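Local atomic coordinates of cyclase (Uncultured organism, PDB entry 5IBZ), a protein that belongs to the putative cyclase family and probably has a hydrolytic activity of the arylformamidase kind, its crystals holding acetylphosphate. Residues 147-161 against 298-312. Residues are numbered along the deposited sequence; the frame is centred on the assembly and turned at random.
Sequences GIENVKTSFLGRGVL and YEFFLAAQPLYIPGA
Lys152 lays its extended chain over one face of the Tyr308 ring, CD standing 3.8 Å from the ring centroid and only 3° off the normal, a CH-pi contact, while Glu149 CB meets the ring edge at CE1. Swapping Tyr308 for an alanine would probably leave the Lys152 chain without its platform and open a gap beside Glu149 CB. The bent Glu149 side chain (chi2 -76°) brings OE1 to within 2.9 Å of Gly311 N, which donates a nearly straight bond from above the carboxylate plane. This grips the type II turn Ile309–Ala312, and Ile148 N donates to the carbonyl O of Ala312, the last residue of that turn. A water donating to both Ile148 O and Leu307 O links the 3-10 turn at Ile148 to the loop at Leu307, and Ile148 CG1 packs on Pro306 CB at 3.8 Å.

Farther along, Pro306 CD abuts the edge of the Phe155 ring, and the segments then pair as antiparallel strands. Gly157 and Gly159 form the hydrogen-bonded pairs with Leu302 and Phe300. With CG of Phe300 set between the backbone N and the carbonyl carbon (chi1 46°), its ring comes back over the neighbouring strand, Gly159 O lying 3.6 Å above its centre.

At the subunit interface, Phe301 meets Phe301 of the second subunit, and Tyr308 packs on Ile57 of the second subunit. Arg158 forms a salt bridge with Asp198. Both strands lie inside the mixed sheet, 158-163 flanked on its far side by the parallel strand 199-203, and 299-303 by the antiparallel strand 320-322. Helix 286-295 covers Leu161 and Phe300, and helix 37-44 covers Leu156 and Phe301.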
ATOM      1  N   GLY B 147      -9.253 -20.683   2.078  1.00  8.66           N
ATOM      2  CA  GLY B 147      -9.326 -19.245   2.054  1.00  9.00           C
ATOM      3  C   GLY B 147     -10.584 -18.777   2.768  1.00  8.32           C
ATOM      4  O   GLY B 147     -11.562 -19.524   2.897  1.00  9.70           O
ATOM      5  N   ILE B 148     -10.548 -17.543   3.261  1.00  7.54           N
ATOM      6  CA  ILE B 148     -11.652 -16.993   4.037  1.00  7.04           C
ATOM      7  C   ILE B 148     -12.944 -16.866   3.203  1.00  8.59           C
ATOM      8  O   ILE B 148     -14.024 -16.742   3.792  1.00  8.39           O
ATOM      9  CB  ILE B 148     -11.255 -15.627   4.652  1.00 10.61           C
ATOM     10  CG1 ILE B 148     -12.154 -15.242   5.823  1.00 10.80           C
ATOM     11  CG2 ILE B 148     -11.269 -14.504   3.621  1.00 10.52           C
ATOM     12  CD1 ILE B 148     -11.926 -16.032   7.068  1.00 12.11           C
ATOM     13  N   GLU B 149     -12.878 -16.951   1.875  1.00  9.22           N
ATOM     14  CA  GLU B 149     -14.107 -16.845   1.073  1.00  9.53           C
ATOM     15  C   GLU B 149     -15.031 -18.035   1.353  1.00  9.01           C
ATOM     16  O   GLU B 149     -16.242 -17.966   1.104  1.00 10.15           O
ATOM     17  CB  GLU B 149     -13.814 -16.725  -0.436  1.00  9.83           C
ATOM     18  CG  GLU B 149     -13.342 -17.969  -1.188  1.00 11.21           C
ATOM     19  CD  GLU B 149     -11.884 -18.362  -0.953  1.00 11.71           C
ATOM     20  OE1 GLU B 149     -11.157 -17.708  -0.172  1.00 11.24           O
ATOM     21  OE2 GLU B 149     -11.477 -19.363  -1.589  1.00 13.91           O
ATOM     22  N   ASN B 150     -14.469 -19.114   1.892  1.00  7.60           N
ATOM     23  CA  ASN B 150     -15.261 -20.296   2.203  1.00  8.12           C
ATOM     24  C   ASN B 150     -16.242 -20.038   3.341  1.00  9.40           C
ATOM     25  O   ASN B 150     -17.158 -20.845   3.556  1.00 12.16           O
ATOM     26  CB  ASN B 150     -14.365 -21.484   2.560  1.00  8.81           C
ATOM     27  CG  ASN B 150     -13.674 -22.079   1.352  1.00  9.99           C
ATOM     28  OD1 ASN B 150     -14.283 -22.807   0.568  1.00 12.79           O
ATOM     29  ND2 ASN B 150     -12.394 -21.775   1.186  1.00 11.57           N
ATOM     30  N   VAL B 151     -16.072 -18.938   4.075  1.00  8.62           N
ATOM     31  CA  VAL B 151     -16.989 -18.594   5.151  1.00  7.77           C
ATOM     32  C   VAL B 151     -17.514 -17.159   4.966  1.00  9.05           C
ATOM     33  O   VAL B 151     -17.771 -16.435   5.933  1.00 10.76           O
ATOM     34  CB  VAL B 151     -16.328 -18.769   6.544  1.00  9.64           C
ATOM     35  CG1 VAL B 151     -16.336 -20.259   6.911  1.00 11.90           C
ATOM     36  CG2 VAL B 151     -14.900 -18.208   6.581  1.00 10.72           C
ATOM     37  N   LYS B 152     -17.713 -16.780   3.708  1.00  7.53           N
ATOM     38  CA  LYS B 152     -18.219 -15.445   3.436  1.00 10.07           C
ATOM     39  C   LYS B 152     -19.647 -15.274   3.950  1.00  9.81           C
ATOM     40  O   LYS B 152     -20.112 -14.135   4.095  1.00 14.07           O
ATOM     41  CB  LYS B 152     -18.160 -15.106   1.945  1.00 11.58           C
ATOM     42  CG  LYS B 152     -19.103 -15.896   1.080  1.00 13.71           C
ATOM     43  CD  LYS B 152     -19.090 -15.363  -0.379  1.00 16.04           C
ATOM     44  CE  LYS B 152     -20.117 -16.105  -1.214  1.00 22.95           C
ATOM     45  NZ  LYS B 152     -20.316 -15.494  -2.552  1.00 25.77           N
ATOM     46  N   THR B 153     -20.356 -16.369   4.204  1.00 10.84           N
ATOM     47  CA  THR B 153     -21.700 -16.218   4.787  1.00 14.96           C
ATOM     48  C   THR B 153     -21.756 -16.638   6.266  1.00 22.32           C
ATOM     49  O   THR B 153     -22.811 -16.511   6.918  1.00 30.30           O
ATOM     50  CB  THR B 153     -22.795 -16.968   3.963  1.00 15.65           C
ATOM     51  OG1 THR B 153     -22.354 -18.236   3.464  1.00 19.84           O
ATOM     52  CG2 THR B 153     -23.173 -16.119   2.763  1.00 15.10           C
ATOM     53  N   SER B 154     -20.621 -17.031   6.830  1.00 10.62           N
ATOM     54  CA  SER B 154     -20.612 -17.531   8.202  1.00  9.97           C
ATOM     55  C   SER B 154     -20.424 -16.430   9.238  1.00 10.77           C
ATOM     56  O   SER B 154     -20.300 -15.234   8.910  1.00 10.67           O
ATOM     57  CB  SER B 154     -19.509 -18.585   8.382  1.00 11.14           C
ATOM     58  OG  SER B 154     -19.715 -19.341   9.568  1.00 13.24           O
ATOM     59  N   PHE B 155     -20.360 -16.857  10.494  1.00  9.97           N
ATOM     60  CA  PHE B 155     -20.133 -16.005  11.668  1.00  9.04           C
ATOM     61  C   PHE B 155     -21.222 -14.959  11.854  1.00 10.58           C
ATOM     62  O   PHE B 155     -20.999 -13.908  12.455  1.00 10.33           O
ATOM     63  CB  PHE B 155     -18.751 -15.350  11.609  1.00  8.39           C
ATOM     64  CG  PHE B 155     -17.654 -16.310  11.235  1.00 14.39           C
ATOM     65  CD1 PHE B 155     -17.555 -17.540  11.835  1.00 17.92           C
ATOM     66  CD2 PHE B 155     -16.744 -15.976  10.245  1.00 17.48           C
ATOM     67  CE1 PHE B 155     -16.554 -18.447  11.451  1.00 15.07           C
ATOM     68  CE2 PHE B 155     -15.743 -16.856   9.873  1.00 14.50           C
ATOM     69  CZ  PHE B 155     -15.655 -18.088  10.474  1.00 16.48           C
ATOM     70  N   LEU B 156     -22.414 -15.319  11.418  0.53 10.30           N
ATOM     71  CA  LEU B 156     -23.598 -14.577  11.742  0.53 10.14           C
ATOM     72  C   LEU B 156     -24.534 -15.584  12.406  0.53  9.28           C
ATOM     73  O   LEU B 156     -25.014 -16.518  11.757  0.53 10.18           O
ATOM     74  CB  LEU B 156     -24.154 -13.936  10.478  0.53 11.98           C
ATOM     75  CG  LEU B 156     -25.412 -13.103  10.625  0.53  8.62           C
ATOM     76  CD1 LEU B 156     -25.389 -11.935   9.647  0.53 11.18           C
ATOM     77  CD2 LEU B 156     -26.633 -13.982  10.419  0.53 11.44           C
ATOM     78  N   GLY B 157     -24.746 -15.426  13.713  1.00  8.63           N
ATOM     79  CA  GLY B 157     -25.403 -16.439  14.512  1.00  8.35           C
ATOM     80  C   GLY B 157     -25.347 -16.036  15.960  1.00  9.99           C
ATOM     81  O   GLY B 157     -25.363 -14.838  16.284  1.00 10.75           O
ATOM     82  N   ARG B 158     -25.313 -17.026  16.848  1.00  9.74           N
ATOM     83  CA  ARG B 158     -25.371 -16.734  18.274  1.00  9.28           C
ATOM     84  C   ARG B 158     -23.968 -16.473  18.815  1.00  9.88           C
ATOM     85  O   ARG B 158     -23.023 -17.206  18.507  1.00 10.33           O
ATOM     86  CB  ARG B 158     -26.035 -17.883  19.034  1.00 11.05           C
ATOM     87  CG  ARG B 158     -26.924 -17.406  20.193  1.00 12.95           C
ATOM     88  CD  ARG B 158     -27.659 -18.560  20.825  1.00 16.19           C
ATOM     89  NE  ARG B 158     -26.753 -19.228  21.717  1.00 12.56           N
ATOM     90  CZ  ARG B 158     -26.959 -19.430  23.013  1.00 13.63           C
ATOM     91  NH1 ARG B 158     -28.106 -19.103  23.593  1.00 17.02           N
ATOM     92  NH2 ARG B 158     -26.017 -20.011  23.727  1.00 14.40           N
ATOM     93  N   GLY B 159     -23.826 -15.394  19.581  1.00  8.62           N
ATOM     94  CA  GLY B 159     -22.579 -15.114  20.272  1.00  8.31           C
ATOM     95  C   GLY B 159     -22.832 -15.128  21.764  1.00  9.77           C
ATOM     96  O   GLY B 159     -23.942 -14.833  22.223  1.00  7.94           O
ATOM     97  N   VAL B 160     -21.804 -15.498  22.520  1.00  8.16           N
ATOM     98  CA  VAL B 160     -21.855 -15.498  23.966  1.00  9.38           C
ATOM     99  C   VAL B 160     -20.583 -14.845  24.500  1.00  8.50           C
ATOM    100  O   VAL B 160     -19.463 -15.267  24.149  1.00  9.52           O
ATOM    101  CB  VAL B 160     -21.988 -16.924  24.534  1.00  9.34           C
ATOM    102  CG1 VAL B 160     -22.063 -16.886  26.087  1.00 10.07           C
ATOM    103  CG2 VAL B 160     -23.207 -17.607  23.933  1.00 11.65           C
ATOM    104  N   LEU B 161     -20.765 -13.807  25.315  1.00  7.75           N
ATOM    105  CA  LEU B 161     -19.668 -13.173  26.040  1.00  7.76           C
ATOM    106  C   LEU B 161     -19.378 -13.909  27.321  1.00  8.03           C
ATOM    107  O   LEU B 161     -20.287 -14.176  28.102  1.00  9.29           O
ATOM    108  CB  LEU B 161     -19.991 -11.715  26.379  1.00  7.84           C
ATOM    109  CG  LEU B 161     -18.987 -10.990  27.275  1.00 10.10           C
ATOM    110  CD1 LEU B 161     -17.683 -10.759  26.551  1.00 11.38           C
ATOM    111  CD2 LEU B 161     -19.584  -9.671  27.769  1.00  9.33           C
ATOM    112  N   TYR B 298     -25.917 -12.348  28.471  1.00  9.01           N
ATOM    113  CA  TYR B 298     -24.607 -12.505  27.850  1.00  8.67           C
ATOM    114  C   TYR B 298     -24.658 -13.238  26.502  1.00 10.39           C
ATOM    115  O   TYR B 298     -23.624 -13.451  25.863  1.00 10.83           O
ATOM    116  CB  TYR B 298     -23.691 -13.249  28.809  1.00  8.92           C
ATOM    117  CG  TYR B 298     -23.276 -12.407  29.993  1.00  9.98           C
ATOM    118  CD1 TYR B 298     -24.083 -12.278  31.109  1.00 15.04           C
ATOM    119  CD2 TYR B 298     -22.065 -11.750  29.969  1.00 14.42           C
ATOM    120  CE1 TYR B 298     -23.660 -11.486  32.182  1.00 14.32           C
ATOM    121  CE2 TYR B 298     -21.647 -10.983  31.018  1.00 20.54           C
ATOM    122  CZ  TYR B 298     -22.441 -10.837  32.097  1.00 20.29           C
ATOM    123  OH  TYR B 298     -21.976 -10.039  33.123  1.00 32.77           O
ATOM    124  N   GLU B 299     -25.866 -13.644  26.102  1.00 10.65           N
ATOM    125  CA  GLU B 299     -26.089 -14.302  24.816  0.52 11.48           C
ATOM    126  C   GLU B 299     -26.789 -13.343  23.881  1.00 12.48           C
ATOM    127  O   GLU B 299     -27.738 -12.655  24.275  1.00 15.17           O
ATOM    128  CB  GLU B 299     -26.923 -15.579  24.974  0.52 13.51           C
ATOM    129  CG  GLU B 299     -26.321 -16.612  25.914  0.52 18.03           C
ATOM    130  CD  GLU B 299     -27.081 -16.743  27.227  0.52 26.69           C
ATOM    131  OE1 GLU B 299     -27.907 -15.862  27.533  0.52 28.24           O
ATOM    132  OE2 GLU B 299     -26.856 -17.741  27.952  0.52 28.87           O
ATOM    133  N   PHE B 300     -26.319 -13.272  22.640  1.00  9.30           N
ATOM    134  CA  PHE B 300     -26.837 -12.272  21.715  1.00  9.62           C
ATOM    135  C   PHE B 300     -26.705 -12.730  20.275  1.00 10.55           C
ATOM    136  O   PHE B 300     -26.116 -13.783  19.987  1.00 10.48           O
ATOM    137  CB  PHE B 300     -26.091 -10.951  21.897  1.00  9.99           C
ATOM    138  CG  PHE B 300     -24.598 -11.127  21.981  1.00 10.18           C
ATOM    139  CD1 PHE B 300     -23.829 -11.202  20.840  1.00  9.52           C
ATOM    140  CD2 PHE B 300     -23.979 -11.263  23.204  1.00 11.95           C
ATOM    141  CE1 PHE B 300     -22.473 -11.382  20.924  1.00  9.97           C
ATOM    142  CE2 PHE B 300     -22.626 -11.446  23.292  1.00 11.09           C
ATOM    143  CZ  PHE B 300     -21.868 -11.515  22.149  1.00 11.09           C
ATOM    144  N   PHE B 301     -27.287 -11.948  19.376  1.00  8.38           N
ATOM    145  CA  PHE B 301     -27.089 -12.169  17.947  1.00  8.55           C
ATOM    146  C   PHE B 301     -25.804 -11.457  17.557  1.00 10.94           C
ATOM    147  O   PHE B 301     -25.589 -10.307  17.924  1.00  9.50           O
ATOM    148  CB  PHE B 301     -28.291 -11.668  17.137  1.00  8.12           C
ATOM    149  CG  PHE B 301     -28.183 -11.880  15.651  1.00  9.48           C
ATOM    150  CD1 PHE B 301     -27.554 -10.938  14.842  1.00 13.60           C
ATOM    151  CD2 PHE B 301     -28.738 -13.000  15.074  1.00 13.50           C
ATOM    152  CE1 PHE B 301     -27.488 -11.132  13.461  1.00 16.07           C
ATOM    153  CE2 PHE B 301     -28.656 -13.208  13.696  1.00 19.43           C
ATOM    154  CZ  PHE B 301     -28.039 -12.262  12.899  1.00 18.45           C
ATOM    155  N   LEU B 302     -24.931 -12.171  16.860  1.00  7.41           N
ATOM    156  CA  LEU B 302     -23.638 -11.642  16.442  1.00  7.85           C
ATOM    157  C   LEU B 302     -23.533 -11.612  14.931  1.00  7.70           C
ATOM    158  O   LEU B 302     -23.713 -12.651  14.287  1.00  9.06           O
ATOM    159  CB  LEU B 302     -22.520 -12.501  17.006  1.00  7.17           C
ATOM    160  CG  LEU B 302     -21.096 -12.060  16.667  1.00  7.45           C
ATOM    161  CD1 LEU B 302     -20.818 -10.662  17.162  1.00 11.53           C
ATOM    162  CD2 LEU B 302     -20.122 -13.026  17.270  1.00 12.51           C
ATOM    163  N   ALA B 303     -23.272 -10.427  14.369  1.00  7.30           N
ATOM    164  CA  ALA B 303     -22.957 -10.292  12.951  1.00  7.17           C
ATOM    165  C   ALA B 303     -21.480 -10.023  12.817  1.00  7.23           C
ATOM    166  O   ALA B 303     -21.039  -8.864  12.958  1.00  7.29           O
ATOM    167  CB  ALA B 303     -23.765  -9.171  12.313  1.00  8.89           C
ATOM    168  N   ALA B 304     -20.719 -11.094  12.572  1.00  6.71           N
ATOM    169  CA  ALA B 304     -19.265 -11.025  12.517  1.00  6.81           C
ATOM    170  C   ALA B 304     -18.753 -11.629  11.213  1.00  7.21           C
ATOM    171  O   ALA B 304     -17.709 -12.293  11.167  1.00  8.22           O
ATOM    172  CB  ALA B 304     -18.663 -11.708  13.711  1.00  9.29           C
ATOM    173  N   GLN B 305     -19.423 -11.291  10.127  1.00  7.41           N
ATOM    174  CA  GLN B 305     -19.010 -11.795   8.817  1.00  7.41           C
ATOM    175  C   GLN B 305     -17.650 -11.215   8.407  1.00  8.42           C
ATOM    176  O   GLN B 305     -17.336 -10.060   8.682  1.00  7.75           O
ATOM    177  CB  GLN B 305     -20.085 -11.480   7.768  1.00  8.09           C
ATOM    178  CG  GLN B 305     -20.259  -9.987   7.422  1.00  6.98           C
ATOM    179  CD  GLN B 305     -21.275  -9.233   8.301  1.00  6.96           C
ATOM    180  OE1 GLN B 305     -21.415  -9.493   9.499  1.00  8.63           O
ATOM    181  NE2 GLN B 305     -21.945  -8.260   7.700  1.00  7.73           N
ATOM    182  N   PRO B 306     -16.830 -12.035   7.752  1.00  7.90           N
ATOM    183  CA  PRO B 306     -15.588 -11.507   7.202  1.00  7.65           C
ATOM    184  C   PRO B 306     -15.839 -10.778   5.891  1.00 10.17           C
ATOM    185  O   PRO B 306     -16.917 -10.908   5.307  1.00  9.82           O
ATOM    186  CB  PRO B 306     -14.772 -12.769   6.944  1.00  9.60           C
ATOM    187  CG  PRO B 306     -15.809 -13.745   6.498  1.00  8.29           C
ATOM    188  CD  PRO B 306     -17.060 -13.430   7.322  1.00  8.82           C
ATOM    189  N   LEU B 307     -14.860 -10.016   5.428  1.00  7.45           N
ATOM    190  CA  LEU B 307     -14.910  -9.503   4.055  1.00  6.78           C
ATOM    191  C   LEU B 307     -14.755 -10.670   3.074  1.00  8.87           C
ATOM    192  O   LEU B 307     -14.124 -11.687   3.386  1.00  9.78           O
ATOM    193  CB  LEU B 307     -13.820  -8.477   3.790  1.00  7.06           C
ATOM    194  CG  LEU B 307     -13.873  -7.214   4.643  1.00  9.42           C
ATOM    195  CD1 LEU B 307     -12.694  -6.339   4.327  1.00 10.29           C
ATOM    196  CD2 LEU B 307     -15.185  -6.448   4.391  1.00  9.96           C
ATOM    197  N   TYR B 308     -15.327 -10.510   1.888  1.00  8.35           N
ATOM    198  CA  TYR B 308     -15.226 -11.516   0.839  1.00  7.22           C
ATOM    199  C   TYR B 308     -13.903 -11.330   0.065  1.00  7.54           C
ATOM    200  O   TYR B 308     -13.843 -10.569  -0.919  1.00  8.74           O
ATOM    201  CB  TYR B 308     -16.444 -11.404  -0.090  1.00  7.43           C
ATOM    202  CG  TYR B 308     -16.555 -12.401  -1.220  1.00  7.96           C
ATOM    203  CD1 TYR B 308     -15.659 -13.452  -1.365  1.00  8.52           C
ATOM    204  CD2 TYR B 308     -17.524 -12.238  -2.195  1.00 10.46           C
ATOM    205  CE1 TYR B 308     -15.748 -14.336  -2.425  1.00 12.90           C
ATOM    206  CE2 TYR B 308     -17.616 -13.118  -3.268  1.00 12.20           C
ATOM    207  CZ  TYR B 308     -16.722 -14.160  -3.377  1.00 15.91           C
ATOM    208  OH  TYR B 308     -16.803 -15.039  -4.445  1.00 18.60           O
ATOM    209  N   ILE B 309     -12.847 -11.998   0.540  1.00  8.12           N
ATOM    210  CA  ILE B 309     -11.514 -11.842  -0.048  1.00  9.38           C
ATOM    211  C   ILE B 309     -10.964 -13.197  -0.450  1.00  8.74           C
ATOM    212  O   ILE B 309     -10.419 -13.932   0.370  1.00  9.19           O
ATOM    213  CB  ILE B 309     -10.493 -11.179   0.912  1.00 10.36           C
ATOM    214  CG1 ILE B 309     -11.087  -9.971   1.639  1.00 10.54           C
ATOM    215  CG2 ILE B 309      -9.221 -10.814   0.123  1.00 10.37           C
ATOM    216  CD1 ILE B 309     -10.184  -9.417   2.746  1.00 12.20           C
ATOM    217  N   PRO B 310     -11.136 -13.560  -1.717  1.00  9.03           N
ATOM    218  CA  PRO B 310     -10.731 -14.904  -2.120  1.00  9.40           C
ATOM    219  C   PRO B 310      -9.237 -15.118  -1.956  1.00  9.11           C
ATOM    220  O   PRO B 310      -8.421 -14.269  -2.318  1.00 10.15           O
ATOM    221  CB  PRO B 310     -11.162 -14.990  -3.586  1.00 11.21           C
ATOM    222  CG  PRO B 310     -11.497 -13.618  -3.999  1.00 17.53           C
ATOM    223  CD  PRO B 310     -11.860 -12.844  -2.785  1.00 11.99           C
ATOM    224  N   GLY B 311      -8.906 -16.261  -1.376  1.00  8.97           N
ATOM    225  CA  GLY B 311      -7.512 -16.627  -1.180  1.00  8.98           C
ATOM    226  C   GLY B 311      -6.841 -15.969   0.004  1.00  9.02           C
ATOM    227  O   GLY B 311      -5.650 -16.178   0.224  1.00  9.67           O
ATOM    228  N   ALA B 312      -7.586 -15.192   0.785  1.00  8.16           N
ATOM    229  CA  ALA B 312      -7.013 -14.568   1.972  1.00  7.61           C
ATOM    230  C   ALA B 312      -7.051 -15.517   3.163  1.00  7.42           C
ATOM    231  O   ALA B 312      -7.905 -16.415   3.237  1.00  8.06           O
ATOM    232  CB  ALA B 312      -7.746 -13.268   2.308  1.00  8.37           C
TER
HETATM  233  O   HOH W   1     -15.141 -14.223   2.992  1.00 12.73           O